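PDB 4QK0: GH127 beta-L-arabinofuranoside from Geobacillus stearothermophilus, which probably hydrolyses beta-L-arabinofuranosidic linkages, releasing L-arabinose from sugars that carry it at their non-reducing ends. Local coordinates for residues R111-D116 and L164-K169; Y118-Y123 and N138-C143. All blocks are in the same frame, centred on the assembly; numbering follows the deposited sequence.

Contact 1: residues R111-D116 and L164-K169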
loop_
_atom_site.group_PDB
_atom_site.type_symbol
_atom_site.label_atom_id
_atom_site.label_comp_id
_atom_site.label_asym_id
_atom_site.label_seq_id
_atom_site.Cartn_x
_atom_site.Cartn_y
_atom_site.Cartn_z
ATOM N N ARG A 111 7.353 -42.317 -20.975
ATOM C CA ARG A 111 8.757 -42.435 -21.489
ATOM C C ARG A 111 9.735 -41.498 -20.824
ATOM O O ARG A 111 10.899 -41.780 -20.811
ATOM C CB ARG A 111 8.790 -42.254 -23.019
ATOM C CG ARG A 111 7.914 -43.297 -23.747
ATOM C CD ARG A 111 8.085 -43.264 -25.274
ATOM N NE ARG A 111 7.784 -41.970 -25.918
ATOM C CZ ARG A 111 6.564 -41.537 -26.255
ATOM N NH1 ARG A 111 5.489 -42.273 -26.024
ATOM N NH2 ARG A 111 6.404 -40.347 -26.802
ATOM N N ALA A 112 9.289 -40.359 -20.265
ATOM C CA ALA A 112 10.235 -39.464 -19.543
ATOM C C ALA A 112 10.515 -39.980 -18.152
ATOM O O ALA A 112 11.450 -39.546 -17.483
ATOM C CB ALA A 112 9.652 -38.064 -19.450
ATOM N N GLN A 113 9.660 -40.863 -17.647
ATOM C CA GLN A 113 9.817 -41.357 -16.254
ATOM C C GLN A 113 11.090 -42.222 -16.070
ATOM O O GLN A 113 11.393 -43.096 -16.896
ATOM C CB GLN A 113 8.603 -42.197 -15.840
ATOM C CG GLN A 113 8.624 -42.602 -14.371
ATOM C CD GLN A 113 7.328 -43.243 -13.945
ATOM O OE1 GLN A 113 6.712 -43.902 -14.739
ATOM N NE2 GLN A 113 6.866 -42.968 -12.716
ATOM N N GLN A 114 11.861 -41.934 -15.026
ATOM C CA GLN A 114 13.070 -42.683 -14.716
ATOM C C GLN A 114 12.687 -44.106 -14.271
ATOM O O GLN A 114 11.571 -44.351 -13.861
ATOM C CB GLN A 114 13.896 -41.939 -13.653
ATOM C CG GLN A 114 14.562 -40.666 -14.206
ATOM C CD GLN A 114 15.401 -39.923 -13.170
ATOM O OE1 GLN A 114 15.784 -40.483 -12.143
ATOM N NE2 GLN A 114 15.684 -38.624 -13.432
ATOM N N PRO A 115 13.620 -45.047 -14.356
ATOM C CA PRO A 115 13.334 -46.413 -13.933
ATOM C C PRO A 115 12.874 -46.538 -12.479
ATOM O O PRO A 115 12.178 -47.470 -12.147
ATOM C CB PRO A 115 14.685 -47.123 -14.095
ATOM C CG PRO A 115 15.488 -46.271 -15.019
ATOM C CD PRO A 115 15.005 -44.870 -14.830
ATOM N N ASP A 116 13.320 -45.651 -11.593
ATOM C CA ASP A 116 12.914 -45.790 -10.186
ATOM C C ASP A 116 11.563 -45.140 -9.899
ATOM O O ASP A 116 11.090 -45.245 -8.793
ATOM C CB ASP A 116 13.993 -45.264 -9.228
ATOM C CG ASP A 116 14.280 -43.771 -9.405
ATOM O OD1 ASP A 116 13.514 -43.103 -10.110
ATOM O OD2 ASP A 116 15.279 -43.298 -8.814
ATOM N N LEU A 164 -2.530 -43.413 -14.226
ATOM C CA LEU A 164 -2.560 -43.854 -12.830
ATOM C C LEU A 164 -1.418 -44.795 -12.443
ATOM O O LEU A 164 -0.813 -44.619 -11.383
ATOM C CB LEU A 164 -3.896 -44.526 -12.523
ATOM C CG LEU A 164 -4.150 -44.846 -11.046
ATOM C CD1 LEU A 164 -4.195 -43.544 -10.278
ATOM C CD2 LEU A 164 -5.454 -45.597 -10.891
ATOM N N ASP A 165 -1.077 -45.739 -13.336
ATOM C CA ASP A 165 0.029 -46.654 -13.085
ATOM C C ASP A 165 1.356 -45.948 -12.994
ATOM O O ASP A 165 2.148 -46.207 -12.118
ATOM C CB ASP A 165 0.076 -47.748 -14.167
ATOM C CG ASP A 165 -1.073 -48.771 -14.022
ATOM O OD1 ASP A 165 -1.530 -48.990 -12.884
ATOM O OD2 ASP A 165 -1.536 -49.336 -15.040
ATOM N N ILE A 166 1.601 -45.056 -13.931
ATOM C CA ILE A 166 2.806 -44.226 -13.926
ATOM C C ILE A 166 2.917 -43.457 -12.604
ATOM O O ILE A 166 3.981 -43.462 -11.980
ATOM C CB ILE A 166 2.732 -43.237 -15.122
ATOM C CG1 ILE A 166 2.918 -44.012 -16.442
ATOM C CG2 ILE A 166 3.736 -42.103 -14.977
ATOM C CD1 ILE A 166 2.471 -43.234 -17.692
HETATM N N MSE A 167 1.838 -42.799 -12.204
HETATM C CA MSE A 167 1.888 -41.954 -11.029
HETATM C C MSE A 167 1.992 -42.752 -9.730
HETATM O O MSE A 167 2.556 -42.257 -8.756
HETATM C CB MSE A 167 0.723 -40.980 -11.054
HETATM C CG MSE A 167 0.839 -39.982 -12.234
HETATM SE SE MSE A 167 2.648 -39.237 -12.461
HETATM C CE MSE A 167 2.843 -38.527 -10.662
ATOM N N CYS A 168 1.468 -43.989 -9.699
ATOM C CA CYS A 168 1.663 -44.856 -8.519
ATOM C C CYS A 168 3.086 -45.249 -8.377
ATOM O O CYS A 168 3.580 -45.392 -7.250
ATOM C CB CYS A 168 0.798 -46.129 -8.600
ATOM S SG CYS A 168 -0.949 -45.878 -8.252
ATOM N N LYS A 169 3.793 -45.431 -9.496
ATOM C CA LYS A 169 5.224 -45.725 -9.418
ATOM C C LYS A 169 5.973 -44.555 -8.793
ATOM O O LYS A 169 6.834 -44.744 -7.945
ATOM C CB LYS A 169 5.837 -46.031 -10.788
ATOM C CG LYS A 169 5.697 -47.469 -11.224
ATOM C CD LYS A 169 6.070 -47.721 -12.697
ATOM C CE LYS A 169 7.479 -48.238 -12.837
ATOM N NZ LYS A 169 8.515 -47.258 -12.392
#
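Gln113 holds its side chain almost fully stretched, with CG turned opposite the backbone N (chi1 -173°) and no kink before the amide, a straight reach that carries the terminal group to the flank of helix 162-177 at Ile166 and Lys169. Gln113 NE2 donates to Ile166 O at 3.0 Å in a nearly straight bond (N-H...O 163°). The acceptor lies close to the plane of the amide, while the nitrogen reaches the carbonyl obliquely, tilted 33° from the carbonyl plane. The same NE2 also donates to Gly117 O, so one amide nitrogen joins the helix to the loop after helix 96-112. The other branch of the amide meets a methyl: Gln113 OE1 rests 3.5 Å from Ile166 CG2, an apolar neighbour of the bonded carbonyl. Lys169, one turn further along, places its CB 3.8 Å from Gln113 NE2. Its chain then bends at its far end and brings NZ to 3.7 Å from Pro115 O, a loose polar approach. The opposite charge of Asp116 is more distant still, with OD1 6.9 Å from Lys169 NZ, and its carboxylate is engaged by Arg131 and by Tyr118 N. Gln113 is the first residue past helix 96-112 to leave helical geometry, and a long amide suits this place because its reach carries NE2 from the loop to the carbonyls of Ile166 and Gly117. Within the GH127 catalytic domain the contact thus joins the exit of one helix to the side of another: the one directional bond between the segments runs from the Gln113 amide to a main-chain carbonyl, while Lys169 and Ile166 add packing and no salt bridge forms between them and the loop.

Contact 2: residues Y118-Y123 and N138-C143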
loop_
_atom_site.group_PDB
_atom_site.type_symbol
_atom_site.label_atom_id
_atom_site.label_comp_id
_atom_site.label_asym_id
_atom_site.label_seq_id
_atom_site.Cartn_x
_atom_site.Cartn_y
_atom_site.Cartn_z
ATOM N N TYR A 118 10.794 -41.731 -10.514
ATOM C CA TYR A 118 10.958 -40.269 -10.587
ATOM C C TYR A 118 10.609 -39.695 -11.957
ATOM O O TYR A 118 11.077 -40.184 -12.983
ATOM C CB TYR A 118 12.388 -39.920 -10.240
ATOM C CG TYR A 118 12.634 -38.465 -10.012
ATOM C CD1 TYR A 118 12.228 -37.850 -8.823
ATOM C CD2 TYR A 118 13.406 -37.720 -10.910
ATOM C CE1 TYR A 118 12.501 -36.501 -8.573
ATOM C CE2 TYR A 118 13.688 -36.383 -10.679
ATOM C CZ TYR A 118 13.226 -35.764 -9.511
ATOM O OH TYR A 118 13.462 -34.437 -9.277
ATOM N N LEU A 119 9.755 -38.671 -11.945
ATOM C CA LEU A 119 9.328 -37.966 -13.154
ATOM C C LEU A 119 9.422 -36.435 -12.929
ATOM O O LEU A 119 8.524 -35.795 -12.293
ATOM C CB LEU A 119 7.891 -38.290 -13.448
ATOM C CG LEU A 119 7.383 -38.323 -14.890
ATOM C CD1 LEU A 119 5.926 -37.961 -14.919
ATOM C CD2 LEU A 119 8.151 -37.492 -15.875
ATOM N N ASN A 120 10.492 -35.849 -13.436
ATOM C CA ASN A 120 10.713 -34.403 -13.247
ATOM C C ASN A 120 11.689 -33.929 -14.294
ATOM O O ASN A 120 12.843 -34.372 -14.301
ATOM C CB ASN A 120 11.242 -34.117 -11.849
ATOM C CG ASN A 120 11.375 -32.627 -11.566
ATOM O OD1 ASN A 120 12.281 -31.965 -12.057
ATOM N ND2 ASN A 120 10.466 -32.102 -10.768
ATOM N N THR A 121 11.228 -33.046 -15.176
ATOM C CA THR A 121 12.066 -32.626 -16.293
ATOM C C THR A 121 13.256 -31.799 -15.865
ATOM O O THR A 121 14.382 -32.037 -16.322
ATOM C CB THR A 121 11.270 -31.894 -17.362
ATOM O OG1 THR A 121 10.666 -30.734 -16.788
ATOM C CG2 THR A 121 10.206 -32.799 -17.931
ATOM N N TYR A 122 13.059 -30.898 -14.909
ATOM C CA TYR A 122 14.133 -30.035 -14.474
ATOM C C TYR A 122 15.309 -30.795 -13.912
ATOM O O TYR A 122 16.467 -30.518 -14.241
ATOM C CB TYR A 122 13.592 -29.076 -13.432
ATOM C CG TYR A 122 14.616 -28.105 -12.866
ATOM C CD1 TYR A 122 15.349 -28.437 -11.756
ATOM C CD2 TYR A 122 14.819 -26.838 -13.441
ATOM C CE1 TYR A 122 16.297 -27.559 -11.232
ATOM C CE2 TYR A 122 15.747 -25.945 -12.922
ATOM C CZ TYR A 122 16.485 -26.319 -11.818
ATOM O OH TYR A 122 17.444 -25.503 -11.312
ATOM N N TYR A 123 15.028 -31.770 -13.050
ATOM C CA TYR A 123 16.106 -32.622 -12.472
ATOM C C TYR A 123 16.513 -33.820 -13.318
ATOM O O TYR A 123 17.307 -34.611 -12.907
ATOM C CB TYR A 123 15.693 -33.096 -11.098
ATOM C CG TYR A 123 15.820 -32.015 -10.067
ATOM C CD1 TYR A 123 17.065 -31.565 -9.665
ATOM C CD2 TYR A 123 14.691 -31.414 -9.531
ATOM C CE1 TYR A 123 17.181 -30.571 -8.703
ATOM C CE2 TYR A 123 14.785 -30.443 -8.582
ATOM C CZ TYR A 123 16.019 -30.006 -8.195
ATOM O OH TYR A 123 16.084 -29.046 -7.226
ATOM N N ASN A 138 11.997 -25.825 -4.977
ATOM C CA ASN A 138 11.884 -26.355 -6.344
ATOM C C ASN A 138 10.689 -27.274 -6.684
ATOM O O ASN A 138 10.650 -27.818 -7.785
ATOM C CB ASN A 138 13.184 -26.937 -6.773
ATOM C CG ASN A 138 14.268 -25.886 -6.893
ATOM O OD1 ASN A 138 14.016 -24.706 -6.771
ATOM N ND2 ASN A 138 15.466 -26.321 -7.126
ATOM N N HIS A 139 9.685 -27.366 -5.809
ATOM C CA HIS A 139 8.330 -27.826 -6.189
ATOM C C HIS A 139 8.208 -29.273 -6.734
ATOM O O HIS A 139 7.248 -29.606 -7.393
ATOM C CB HIS A 139 7.744 -26.886 -7.233
ATOM C CG HIS A 139 7.331 -25.560 -6.705
ATOM N ND1 HIS A 139 8.234 -24.661 -6.179
ATOM C CD2 HIS A 139 6.135 -24.926 -6.732
ATOM C CE1 HIS A 139 7.603 -23.533 -5.886
ATOM N NE2 HIS A 139 6.322 -23.691 -6.173
ATOM N N GLU A 140 9.199 -30.105 -6.461
ATOM C CA GLU A 140 9.220 -31.488 -6.928
ATOM C C GLU A 140 7.963 -32.224 -6.517
ATOM O O GLU A 140 7.265 -32.834 -7.362
ATOM C CB GLU A 140 10.450 -32.219 -6.406
ATOM C CG GLU A 140 11.732 -31.928 -7.155
ATOM C CD GLU A 140 12.972 -32.434 -6.393
ATOM O OE1 GLU A 140 13.660 -33.382 -6.894
ATOM O OE2 GLU A 140 13.250 -31.859 -5.308
ATOM N N LEU A 141 7.649 -32.183 -5.213
ATOM C CA LEU A 141 6.454 -32.874 -4.704
ATOM C C LEU A 141 5.172 -32.191 -5.180
ATOM O O LEU A 141 4.163 -32.845 -5.444
ATOM C CB LEU A 141 6.480 -32.980 -3.179
ATOM C CG LEU A 141 7.656 -33.761 -2.662
ATOM C CD1 LEU A 141 7.615 -33.786 -1.155
ATOM C CD2 LEU A 141 7.702 -35.191 -3.208
ATOM N N TYR A 142 5.214 -30.869 -5.264
ATOM C CA TYR A 142 4.109 -30.106 -5.815
ATOM C C TYR A 142 3.784 -30.566 -7.221
ATOM O O TYR A 142 2.606 -30.807 -7.559
ATOM C CB TYR A 142 4.473 -28.604 -5.774
ATOM C CG TYR A 142 3.572 -27.652 -6.492
ATOM C CD1 TYR A 142 3.764 -27.377 -7.820
ATOM C CD2 TYR A 142 2.554 -26.985 -5.833
ATOM C CE1 TYR A 142 2.931 -26.483 -8.493
ATOM C CE2 TYR A 142 1.736 -26.093 -6.486
ATOM C CZ TYR A 142 1.945 -25.843 -7.821
ATOM O OH TYR A 142 1.144 -24.957 -8.451
ATOM N N CYS A 143 4.789 -30.668 -8.070
ATOM C CA CYS A 143 4.524 -31.173 -9.451
ATOM C C CYS A 143 4.017 -32.610 -9.435
ATOM O O CYS A 143 3.092 -32.939 -10.141
ATOM C CB CYS A 143 5.779 -31.050 -10.353
ATOM S SG CYS A 143 6.234 -29.323 -10.718
HETATM O O HOH W 1 8.332 -33.879 -9.628
HETATM O O HOH W 2 10.266 -29.289 -9.994
HETATM O O HOH W 3 15.215 -30.455 -5.035
#
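In the helical GH127 catalytic domain, probably an (alpha/alpha)6 barrel as in other six-hairpin glycosidases, the capped turn leading into helix 122-126 packs on the N-terminal end of helix 140-158, with Tyr118, Asn120 and Tyr123 gathered round Asn138 and Glu140. The cap is Asn120, whose OD1 accepts from Tyr123 N at 2.9 Å. Glu140 sits in the first turn of its helix, and its extended chain (chi2 167°) carries the carboxylate out to the Tyr118 hydroxyl and the Tyr123 ring. Tyr118 OH donates to Glu140 OE1 at 2.6 Å, and OE1 receives it on its anti lone pair, away from OE2; the Tyr118 ring stands nearly perpendicular to the carboxylate. Trp132 N is a second donor to OE1, giving this buried oxygen two hydrogen bonds. Arg131 makes a cation-pi contact with the Tyr118 ring and also touches the Glu140 side chain. Tyr123 meets the same carboxylate obliquely, its CE2 3.5 Å from Glu140 CD and the two planes 36° apart. A tyrosine suits this position because its ring fills space beside the carboxylate while its hydroxyl accepts from Asn138 ND2 at 2.8 Å, in a nearly straight bond that lies in the amide plane. A phenylalanine here would probably keep the ring packing but leave Asn138 ND2 without this acceptor. Asn120 does double duty: while OD1 caps, ND2 points across the interface toward Glu140 and gives its hydrogens to two bound waters. One of them, 3.0 Å from Asn120 ND2, is within hydrogen-bonding distance of Glu140 O, and the other lies 2.9 Å from Asn120 ND2 and 2.7 Å from Asn138 O.

Overall arrangement
Contact 2 is the buried one and contact 1 lies at the surface, yet the two share a neighbourhood, their centres about 13 Å apart. Along the chain 118-123 and 138-143 fall inside the loop that 111-116 and 164-169 close, and helices 140-158 and 162-177 follow each other. Leu119 joins the contacts directly, packing on Ala112 and on the selenium of Met167. Their chemistry follows their depth: at the surface a single amide reaches main-chain carbonyls and a bent lysine lies alongside, its amine only in long approach to a carbonyl, whereas inside, hydroxyls, amides, a carboxylate and ordered waters bond to one another among mostly buried residues.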